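Local structure of uncharacterized protein TP-0789 domain-containing protein (4Z48) at residues L119-D123 with E160-S164; K59-I65 with Y78-R84. The protein is of unknown function but belongs to the LolA-like family, whose relatives carry lipoproteins to the outer membrane, and may likewise bind a lipid-like ligand. All blocks are in the same frame, centred on the assembly; numbering follows the deposited sequence.

Contact 1 (L119-D123 with E160-S164)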
ATOM      1  N   LEU A 119       4.778  -7.454  -4.114  1.00 19.89           N
ATOM      2  CA  LEU A 119       4.277  -6.776  -2.909  1.00 21.42           C
ATOM      3  C   LEU A 119       4.319  -7.763  -1.735  1.00 22.18           C
ATOM      4  O   LEU A 119       4.042  -8.950  -1.951  1.00 20.42           O
ATOM      5  CB  LEU A 119       2.814  -6.350  -3.140  1.00 22.09           C
ATOM      6  CG  LEU A 119       2.493  -5.114  -3.963  1.00 29.22           C
ATOM      7  CD1 LEU A 119       2.810  -5.315  -5.443  1.00 32.11           C
ATOM      8  CD2 LEU A 119       1.005  -4.849  -3.902  1.00 31.46           C
ATOM      9  N   SER A 120       4.633  -7.295  -0.513  1.00 20.21           N
ATOM     10  CA  SER A 120       4.569  -8.095   0.700  1.00 20.59           C
ATOM     11  C   SER A 120       3.215  -7.885   1.341  1.00 22.18           C
ATOM     12  O   SER A 120       2.547  -6.921   0.990  1.00 19.91           O
ATOM     13  CB  SER A 120       5.675  -7.687   1.664  1.00 23.51           C
ATOM     14  OG  SER A 120       6.960  -8.024   1.168  1.00 30.26           O
ATOM     15  N   ASN A 121       2.817  -8.743   2.307  1.00 20.81           N
ATOM     16  CA  ASN A 121       1.542  -8.558   3.018  1.00 21.72           C
ATOM     17  C   ASN A 121       1.496  -7.189   3.744  1.00 24.88           C
ATOM     18  O   ASN A 121       0.452  -6.528   3.764  1.00 24.58           O
ATOM     19  CB  ASN A 121       1.309  -9.695   4.023  1.00 22.06           C
ATOM     20  CG  ASN A 121       1.103 -11.024   3.363  1.00 25.63           C
ATOM     21  OD1 ASN A 121       0.504 -11.110   2.300  1.00 23.45           O
ATOM     22  ND2 ASN A 121       1.627 -12.081   3.969  1.00 20.18           N
ATOM     23  N   GLU A 122       2.637  -6.732   4.266  1.00 22.87           N
ATOM     24  CA  GLU A 122       2.684  -5.443   4.962  1.00 23.44           C
ATOM     25  C   GLU A 122       2.510  -4.257   4.003  1.00 26.75           C
ATOM     26  O   GLU A 122       2.032  -3.232   4.442  1.00 26.68           O
ATOM     27  CB  GLU A 122       3.960  -5.275   5.796  1.00 25.33           C
ATOM     28  CG  GLU A 122       5.252  -5.096   5.007  1.00 30.03           C
ATOM     29  CD  GLU A 122       6.433  -4.709   5.887  1.00 34.75           C
ATOM     30  OE1 GLU A 122       6.322  -3.736   6.670  1.00 31.43           O
ATOM     31  OE2 GLU A 122       7.478  -5.386   5.784  1.00 27.46           O
ATOM     32  N   ASP A 123       2.833  -4.419   2.707  1.00 22.61           N
ATOM     33  CA  ASP A 123       2.673  -3.371   1.699  1.00 23.32           C
ATOM     34  C   ASP A 123       1.194  -3.044   1.423  1.00 30.95           C
ATOM     35  O   ASP A 123       0.905  -1.979   0.873  1.00 31.04           O
ATOM     36  CB  ASP A 123       3.373  -3.769   0.396  1.00 22.99           C
ATOM     37  CG  ASP A 123       4.879  -3.901   0.507  1.00 25.05           C
ATOM     38  OD1 ASP A 123       5.474  -3.232   1.366  1.00 24.00           O
ATOM     39  OD2 ASP A 123       5.464  -4.644  -0.292  1.00 24.02           O
ATOM     40  N   GLU A 160       7.459  -3.392  13.571  1.00 36.74           N
ATOM     41  CA  GLU A 160       7.494  -4.692  12.900  1.00 36.45           C
ATOM     42  C   GLU A 160       7.432  -4.456  11.392  1.00 35.74           C
ATOM     43  O   GLU A 160       6.355  -4.204  10.831  1.00 34.18           O
ATOM     44  CB  GLU A 160       6.290  -5.523  13.391  1.00 38.59           C
ATOM     45  CG  GLU A 160       6.318  -7.003  13.065  1.00 51.88           C
ATOM     46  CD  GLU A 160       5.727  -7.833  14.187  1.00 69.07           C
ATOM     47  OE1 GLU A 160       4.487  -7.809  14.360  1.00 69.17           O
ATOM     48  OE2 GLU A 160       6.512  -8.456  14.936  1.00 60.05           O
ATOM     49  N   THR A 161       8.599  -4.482  10.740  1.00 29.95           N
ATOM     50  CA  THR A 161       8.679  -4.223   9.290  1.00 27.03           C
ATOM     51  C   THR A 161       9.928  -4.876   8.733  1.00 27.05           C
ATOM     52  O   THR A 161      10.894  -5.068   9.463  1.00 27.80           O
ATOM     53  CB  THR A 161       8.665  -2.674   9.006  1.00 26.87           C
ATOM     54  OG1 THR A 161       8.856  -2.429   7.608  1.00 28.74           O
ATOM     55  CG2 THR A 161       9.719  -1.908   9.800  1.00 24.40           C
ATOM     56  N   GLN A 162       9.928  -5.208   7.443  1.00 23.60           N
ATOM     57  CA  GLN A 162      11.140  -5.791   6.867  1.00 23.53           C
ATOM     58  C   GLN A 162      12.104  -4.666   6.416  1.00 26.35           C
ATOM     59  O   GLN A 162      13.252  -4.934   6.060  1.00 26.52           O
ATOM     60  CB  GLN A 162      10.764  -6.688   5.668  1.00 24.03           C
ATOM     61  CG  GLN A 162      10.384  -5.906   4.445  1.00 27.63           C
ATOM     62  CD  GLN A 162       9.779  -6.755   3.370  1.00 38.50           C
ATOM     63  OE1 GLN A 162       8.556  -6.887   3.288  1.00 30.27           O
ATOM     64  NE2 GLN A 162      10.627  -7.327   2.515  1.00 21.84           N
ATOM     65  N   TYR A 163      11.617  -3.417   6.390  1.00 22.32           N
ATOM     66  CA  TYR A 163      12.414  -2.335   5.842  1.00 22.76           C
ATOM     67  C   TYR A 163      13.176  -1.537   6.886  1.00 27.72           C
ATOM     68  O   TYR A 163      12.700  -1.341   8.002  1.00 26.59           O
ATOM     69  CB  TYR A 163      11.540  -1.381   5.021  1.00 22.32           C
ATOM     70  CG  TYR A 163      10.644  -2.084   4.028  1.00 20.22           C
ATOM     71  CD1 TYR A 163      11.180  -2.800   2.960  1.00 20.10           C
ATOM     72  CD2 TYR A 163       9.258  -2.058   4.170  1.00 20.16           C
ATOM     73  CE1 TYR A 163      10.355  -3.409   2.010  1.00 20.66           C
ATOM     74  CE2 TYR A 163       8.421  -2.702   3.246  1.00 19.91           C
ATOM     75  CZ  TYR A 163       8.976  -3.396   2.188  1.00 27.40           C
ATOM     76  OH  TYR A 163       8.123  -3.979   1.288  1.00 24.86           O
ATOM     77  N   SER A 164      14.364  -1.088   6.501  1.00 25.04           N
ATOM     78  CA  SER A 164      15.206  -0.263   7.364  1.00 27.02           C
ATOM     79  C   SER A 164      14.962   1.202   7.055  1.00 29.89           C
ATOM     80  O   SER A 164      15.078   2.045   7.950  1.00 30.73           O
ATOM     81  CB  SER A 164      16.679  -0.599   7.178  1.00 31.92           C
ATOM     82  OG  SER A 164      17.044  -0.416   5.821  1.00 38.71           O
TER

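Contact 2 (K59-I65 with Y78-R84)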
ATOM      1  N   LYS A  59      -9.839   7.684  11.622  1.00 40.55           N
ATOM      2  CA  LYS A  59      -8.442   7.602  11.178  1.00 38.68           C
ATOM      3  C   LYS A  59      -8.000   6.145  10.929  1.00 38.16           C
ATOM      4  O   LYS A  59      -6.999   5.909  10.235  1.00 38.27           O
ATOM      5  CB  LYS A  59      -7.510   8.306  12.173  1.00 42.37           C
ATOM      6  CG  LYS A  59      -7.745   9.825  12.273  1.00 61.55           C
ATOM      7  CD  LYS A  59      -7.326  10.599  11.016  1.00 72.45           C
ATOM      8  CE  LYS A  59      -7.763  12.051  11.045  1.00 88.03           C
ATOM      9  NZ  LYS A  59      -9.233  12.204  10.844  1.00 99.14           N
ATOM     10  N   ASP A  60      -8.783   5.185  11.407  1.00 29.78           N
ATOM     11  CA  ASP A  60      -8.503   3.765  11.105  1.00 28.02           C
ATOM     12  C   ASP A  60      -9.079   3.448   9.729  1.00 30.73           C
ATOM     13  O   ASP A  60     -10.074   4.066   9.325  1.00 28.57           O
ATOM     14  CB  ASP A  60      -9.068   2.826  12.172  1.00 29.75           C
ATOM     15  CG  ASP A  60      -8.513   3.079  13.556  1.00 29.35           C
ATOM     16  OD1 ASP A  60      -7.417   3.676  13.660  1.00 31.55           O
ATOM     17  OD2 ASP A  60      -9.164   2.681  14.526  1.00 36.10           O
ATOM     18  N   GLU A  61      -8.426   2.543   8.994  1.00 26.32           N
ATOM     19  CA  GLU A  61      -8.863   2.186   7.641  1.00 26.30           C
ATOM     20  C   GLU A  61      -9.098   0.682   7.539  1.00 30.13           C
ATOM     21  O   GLU A  61      -8.170  -0.096   7.823  1.00 28.84           O
ATOM     22  CB  GLU A  61      -7.811   2.626   6.587  1.00 27.50           C
ATOM     23  CG  GLU A  61      -7.496   4.122   6.594  1.00 41.18           C
ATOM     24  CD  GLU A  61      -6.441   4.643   5.630  1.00 62.65           C
ATOM     25  OE1 GLU A  61      -6.075   3.922   4.671  1.00 53.94           O
ATOM     26  OE2 GLU A  61      -5.999   5.799   5.820  1.00 55.41           O
ATOM     27  N   TYR A  62     -10.329   0.262   7.171  1.00 25.40           N
ATOM     28  CA  TYR A  62     -10.598  -1.175   6.968  1.00 24.39           C
ATOM     29  C   TYR A  62     -10.665  -1.432   5.480  1.00 25.17           C
ATOM     30  O   TYR A  62     -11.243  -0.626   4.744  1.00 23.35           O
ATOM     31  CB  TYR A  62     -11.870  -1.695   7.687  1.00 27.13           C
ATOM     32  CG  TYR A  62     -11.799  -1.743   9.206  1.00 30.05           C
ATOM     33  CD1 TYR A  62     -10.719  -1.188   9.896  1.00 32.36           C
ATOM     34  CD2 TYR A  62     -12.844  -2.275   9.956  1.00 31.47           C
ATOM     35  CE1 TYR A  62     -10.673  -1.179  11.286  1.00 32.97           C
ATOM     36  CE2 TYR A  62     -12.816  -2.259  11.353  1.00 33.02           C
ATOM     37  CZ  TYR A  62     -11.724  -1.711  12.014  1.00 40.22           C
ATOM     38  OH  TYR A  62     -11.647  -1.717  13.390  1.00 44.26           O
ATOM     39  N   SER A  63     -10.084  -2.566   5.038  1.00 20.42           N
ATOM     40  CA  SER A  63     -10.074  -2.954   3.632  1.00 21.61           C
ATOM     41  C   SER A  63     -10.480  -4.419   3.438  1.00 24.87           C
ATOM     42  O   SER A  63     -10.158  -5.248   4.281  1.00 25.31           O
ATOM     43  CB  SER A  63      -8.689  -2.751   3.017  1.00 24.99           C
ATOM     44  OG  SER A  63      -8.350  -1.387   2.850  1.00 32.05           O
ATOM     45  N   LEU A  64     -11.185  -4.711   2.332  1.00 21.38           N
ATOM     46  CA  LEU A  64     -11.549  -6.059   1.890  1.00 20.34           C
ATOM     47  C   LEU A  64     -11.082  -6.196   0.440  1.00 24.26           C
ATOM     48  O   LEU A  64     -11.515  -5.420  -0.431  1.00 23.29           O
ATOM     49  CB  LEU A  64     -13.069  -6.392   2.051  1.00 21.31           C
ATOM     50  CG  LEU A  64     -13.492  -7.820   1.664  1.00 25.50           C
ATOM     51  CD1 LEU A  64     -13.126  -8.840   2.776  1.00 24.82           C
ATOM     52  CD2 LEU A  64     -14.991  -7.883   1.330  1.00 25.67           C
ATOM     53  N   ILE A  65     -10.192  -7.175   0.188  1.00 21.38           N
ATOM     54  CA  ILE A  65      -9.664  -7.460  -1.150  1.00 20.68           C
ATOM     55  C   ILE A  65     -10.255  -8.786  -1.586  1.00 21.94           C
ATOM     56  O   ILE A  65     -10.050  -9.777  -0.900  1.00 21.85           O
ATOM     57  CB  ILE A  65      -8.111  -7.437  -1.210  1.00 22.67           C
ATOM     58  CG1 ILE A  65      -7.567  -6.053  -0.748  1.00 22.95           C
ATOM     59  CG2 ILE A  65      -7.624  -7.786  -2.638  1.00 23.77           C
ATOM     60  CD1 ILE A  65      -6.123  -6.067  -0.482  1.00 28.24           C
ATOM     61  N   TYR A  78      -8.896 -11.057   1.427  1.00 17.93           N
ATOM     62  CA  TYR A  78      -8.064 -10.467   2.483  1.00 18.93           C
ATOM     63  C   TYR A  78      -8.861  -9.432   3.226  1.00 23.01           C
ATOM     64  O   TYR A  78      -9.436  -8.551   2.594  1.00 23.13           O
ATOM     65  CB  TYR A  78      -6.793  -9.824   1.939  1.00 20.10           C
ATOM     66  CG  TYR A  78      -5.759 -10.814   1.495  1.00 21.56           C
ATOM     67  CD1 TYR A  78      -5.871 -11.468   0.265  1.00 21.77           C
ATOM     68  CD2 TYR A  78      -4.626 -11.064   2.272  1.00 22.40           C
ATOM     69  CE1 TYR A  78      -4.900 -12.369  -0.163  1.00 25.17           C
ATOM     70  CE2 TYR A  78      -3.652 -11.963   1.852  1.00 22.90           C
ATOM     71  CZ  TYR A  78      -3.775 -12.585   0.620  1.00 25.72           C
ATOM     72  OH  TYR A  78      -2.807 -13.463   0.201  1.00 28.45           O
ATOM     73  N   LEU A  79      -8.915  -9.546   4.567  1.00 19.27           N
ATOM     74  CA  LEU A  79      -9.580  -8.573   5.430  1.00 20.37           C
ATOM     75  C   LEU A  79      -8.480  -7.828   6.211  1.00 23.66           C
ATOM     76  O   LEU A  79      -7.652  -8.469   6.840  1.00 21.79           O
ATOM     77  CB  LEU A  79     -10.601  -9.240   6.370  1.00 19.99           C
ATOM     78  CG  LEU A  79     -11.367  -8.323   7.353  1.00 23.55           C
ATOM     79  CD1 LEU A  79     -12.096  -7.198   6.636  1.00 24.29           C
ATOM     80  CD2 LEU A  79     -12.369  -9.123   8.159  1.00 26.70           C
ATOM     81  N   VAL A  80      -8.418  -6.494   6.098  1.00 20.96           N
ATOM     82  CA  VAL A  80      -7.377  -5.733   6.783  1.00 22.10           C
ATOM     83  C   VAL A  80      -8.029  -4.695   7.681  1.00 26.17           C
ATOM     84  O   VAL A  80      -8.896  -3.952   7.220  1.00 25.35           O
ATOM     85  CB  VAL A  80      -6.366  -5.050   5.810  1.00 27.57           C
ATOM     86  CG1 VAL A  80      -5.221  -4.394   6.585  1.00 28.06           C
ATOM     87  CG2 VAL A  80      -5.850  -6.003   4.725  1.00 27.58           C
ATOM     88  N   TRP A  81      -7.647  -4.690   8.964  1.00 24.90           N
ATOM     89  CA  TRP A  81      -8.049  -3.702   9.971  1.00 25.88           C
ATOM     90  C   TRP A  81      -6.782  -2.947  10.346  1.00 27.40           C
ATOM     91  O   TRP A  81      -5.944  -3.454  11.106  1.00 23.87           O
ATOM     92  CB  TRP A  81      -8.704  -4.363  11.186  1.00 26.07           C
ATOM     93  CG  TRP A  81     -10.031  -5.010  10.948  1.00 27.26           C
ATOM     94  CD1 TRP A  81     -10.745  -5.050   9.783  1.00 29.43           C
ATOM     95  CD2 TRP A  81     -10.787  -5.759  11.911  1.00 28.15           C
ATOM     96  NE1 TRP A  81     -11.907  -5.765   9.967  1.00 28.77           N
ATOM     97  CE2 TRP A  81     -11.960  -6.206  11.264  1.00 30.72           C
ATOM     98  CE3 TRP A  81     -10.601  -6.059  13.279  1.00 30.15           C
ATOM     99  CZ2 TRP A  81     -12.938  -6.953  11.924  1.00 30.74           C
ATOM    100  CZ3 TRP A  81     -11.564  -6.809  13.935  1.00 32.29           C
ATOM    101  CH2 TRP A  81     -12.718  -7.249  13.259  1.00 32.94           C
ATOM    102  N   SER A  82      -6.588  -1.801   9.697  1.00 24.38           N
ATOM    103  CA  SER A  82      -5.402  -0.962   9.816  1.00 24.52           C
ATOM    104  C   SER A  82      -5.710   0.196  10.762  1.00 29.50           C
ATOM    105  O   SER A  82      -6.689   0.913  10.567  1.00 30.20           O
ATOM    106  CB  SER A  82      -4.947  -0.496   8.432  1.00 30.15           C
ATOM    107  OG  SER A  82      -3.666   0.107   8.433  1.00 43.03           O
ATOM    108  N   TYR A  83      -4.937   0.300  11.855  1.00 27.99           N
ATOM    109  CA  TYR A  83      -5.175   1.281  12.921  1.00 27.63           C
ATOM    110  C   TYR A  83      -4.196   2.452  12.942  1.00 35.16           C
ATOM    111  O   TYR A  83      -2.990   2.281  12.755  1.00 33.19           O
ATOM    112  CB  TYR A  83      -5.109   0.595  14.295  1.00 28.54           C
ATOM    113  CG  TYR A  83      -5.966  -0.645  14.414  1.00 27.16           C
ATOM    114  CD1 TYR A  83      -7.357  -0.553  14.491  1.00 27.98           C
ATOM    115  CD2 TYR A  83      -5.393  -1.911  14.408  1.00 27.67           C
ATOM    116  CE1 TYR A  83      -8.153  -1.690  14.552  1.00 26.81           C
ATOM    117  CE2 TYR A  83      -6.181  -3.062  14.445  1.00 28.35           C
ATOM    118  CZ  TYR A  83      -7.557  -2.946  14.540  1.00 34.02           C
ATOM    119  OH  TYR A  83      -8.324  -4.072  14.647  1.00 36.19           O
ATOM    120  N   ARG A  84      -4.725   3.645  13.181  1.00 34.14           N
ATOM    121  CA  ARG A  84      -3.899   4.837  13.321  1.00 35.66           C
ATOM    122  C   ARG A  84      -3.203   4.754  14.670  1.00 39.80           C
ATOM    123  O   ARG A  84      -3.863   4.517  15.693  1.00 40.48           O
ATOM    124  CB  ARG A  84      -4.744   6.120  13.197  1.00 37.98           C
ATOM    125  CG  ARG A  84      -3.934   7.374  12.843  1.00 56.57           C
ATOM    126  CD  ARG A  84      -3.322   7.328  11.446  1.00 70.63           C
ATOM    127  NE  ARG A  84      -4.312   7.510  10.383  1.00 82.24           N
ATOM    128  CZ  ARG A  84      -4.004   7.737   9.108  1.00 94.56           C
ATOM    129  NH1 ARG A  84      -2.735   7.821   8.728  1.00 81.32           N
ATOM    130  NH2 ARG A  84      -4.965   7.888   8.205  1.00 77.23           N
TER

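Contact 1 (L119-D123 with E160-S164)
A polar contact of the loop 119-123 with the chain leading into strand 163-171, made by the carboxylates of Glu122 and Asp123, ties the long connection between strands 101-104 and 133-143 to the run that enters strand 163-171 in this LolA-like fold. Glu122 reaches across with both oxygens. Its OE2 receives the backbone N-H of Gln162 at 3.0 Å in a fairly straight bond (162°), using the syn lone pair on the side of OE1. OE1 lies 3.0 Å from Thr161 OG1, whose proton may serve this oxygen or another acceptor. The reach comes from a side chain that sets out toward the other segment and stays extended beyond CG (chi2 171°). Thr161 OG1 also accepts from the N-H of Tyr163, an ST turn that shapes the chain where Glu122 grips it. Beside this, the Tyr163 hydroxyl donates to Asp123 OD1 at 2.8 Å, again on the syn side; OD1 lies at the ring edge, in its plane, and the carboxylate and ring planes are only 11° apart. One face of that ring carries Gln162 CG, over the ring centre and 3.4 Å above its plane. The second oxygen, Asp123 OD2, is held from its own loop by the backbone N-H of Ser120 at 2.8 Å, which approaches from above the carboxylate plane, while the Asp123 N-H returns to Ser120 O. Both Asp123 OD2, in a salt bridge, and Ser120 OG, in a hydrogen bond, engage Lys191 of strand 189-201, whose charge probably stabilises the aspartate. Around the contact, Tyr182 of strand 177-184 packs edge-to-face on Tyr163, and Leu119 lies against Thr221 and Ile223 of strand 219-230.

Contact 2 (K59-I65 with Y78-R84)
Tyr62 lays one face of its ring over the five-membered ring of Trp81, the centroids 3.9 Å apart and the planes tilted by only 16°. Trp81 CD1 sits over the tyrosine face, offset toward the rim, and Trp81 CB adds a CH-pi contact to the same ring. Both side chains have CG anti to their carbonyl carbon (chi1 -69° and -67°); they rise from the same face of the sheet, where Tyr62 and Trp81 form a non-hydrogen-bonded pair of this antiparallel hairpin, and can stack. Leu64 CD1 and Leu79 CD1 meet on that face at 4.3 Å. Paired backbone bonds at Glu61-Ser82, Ser63-Val80 and Ile65-Tyr78 hold the register. Toward the hairpin's open end, Asp60 OD1 takes the backbone N-H of Arg84 at 2.7 Å on its anti side, and its OD2 lies in plane at the edge of the Tyr83 ring. Arg84 then folds back over Lys59: NE makes a weak bond to Lys59 O, and NH2 forms a salt bridge with Glu61 OE2 at 3.3 Å. Phe54 of the neighbouring strand 41-54 also stacks on Tyr62, while Trp81 NE1 donates to Phe239 O. The chemistry thus changes along the ladder, from aliphatic and aromatic packing to charged side chains that join the two chains beyond the last regular backbone pair.

How the contacts relate
The hairpin of contact 2 is complete in sequence before the first segment of contact 1 begins, and the centres of the two contacts lie about 16 Å apart. Contact 2 is a local hairpin pairing, separated by just 12 residues, whereas contact 1 joins segments with 36 residues between them, by side-chain carboxylates meeting a hydroxyl and a backbone N-H. They meet directly, if lightly, where Asn121 OD1 approaches Tyr78 CE2 at 4.3 Å. Ile124, next in the chain after 119-123, also touches both Leu119 and Ile65, so the loop of contact 1 rests against the hairpin's face bearing Ile65 and Tyr78. Phe114 extends this junction, touching Asn121 and meeting the Tyr78 ring.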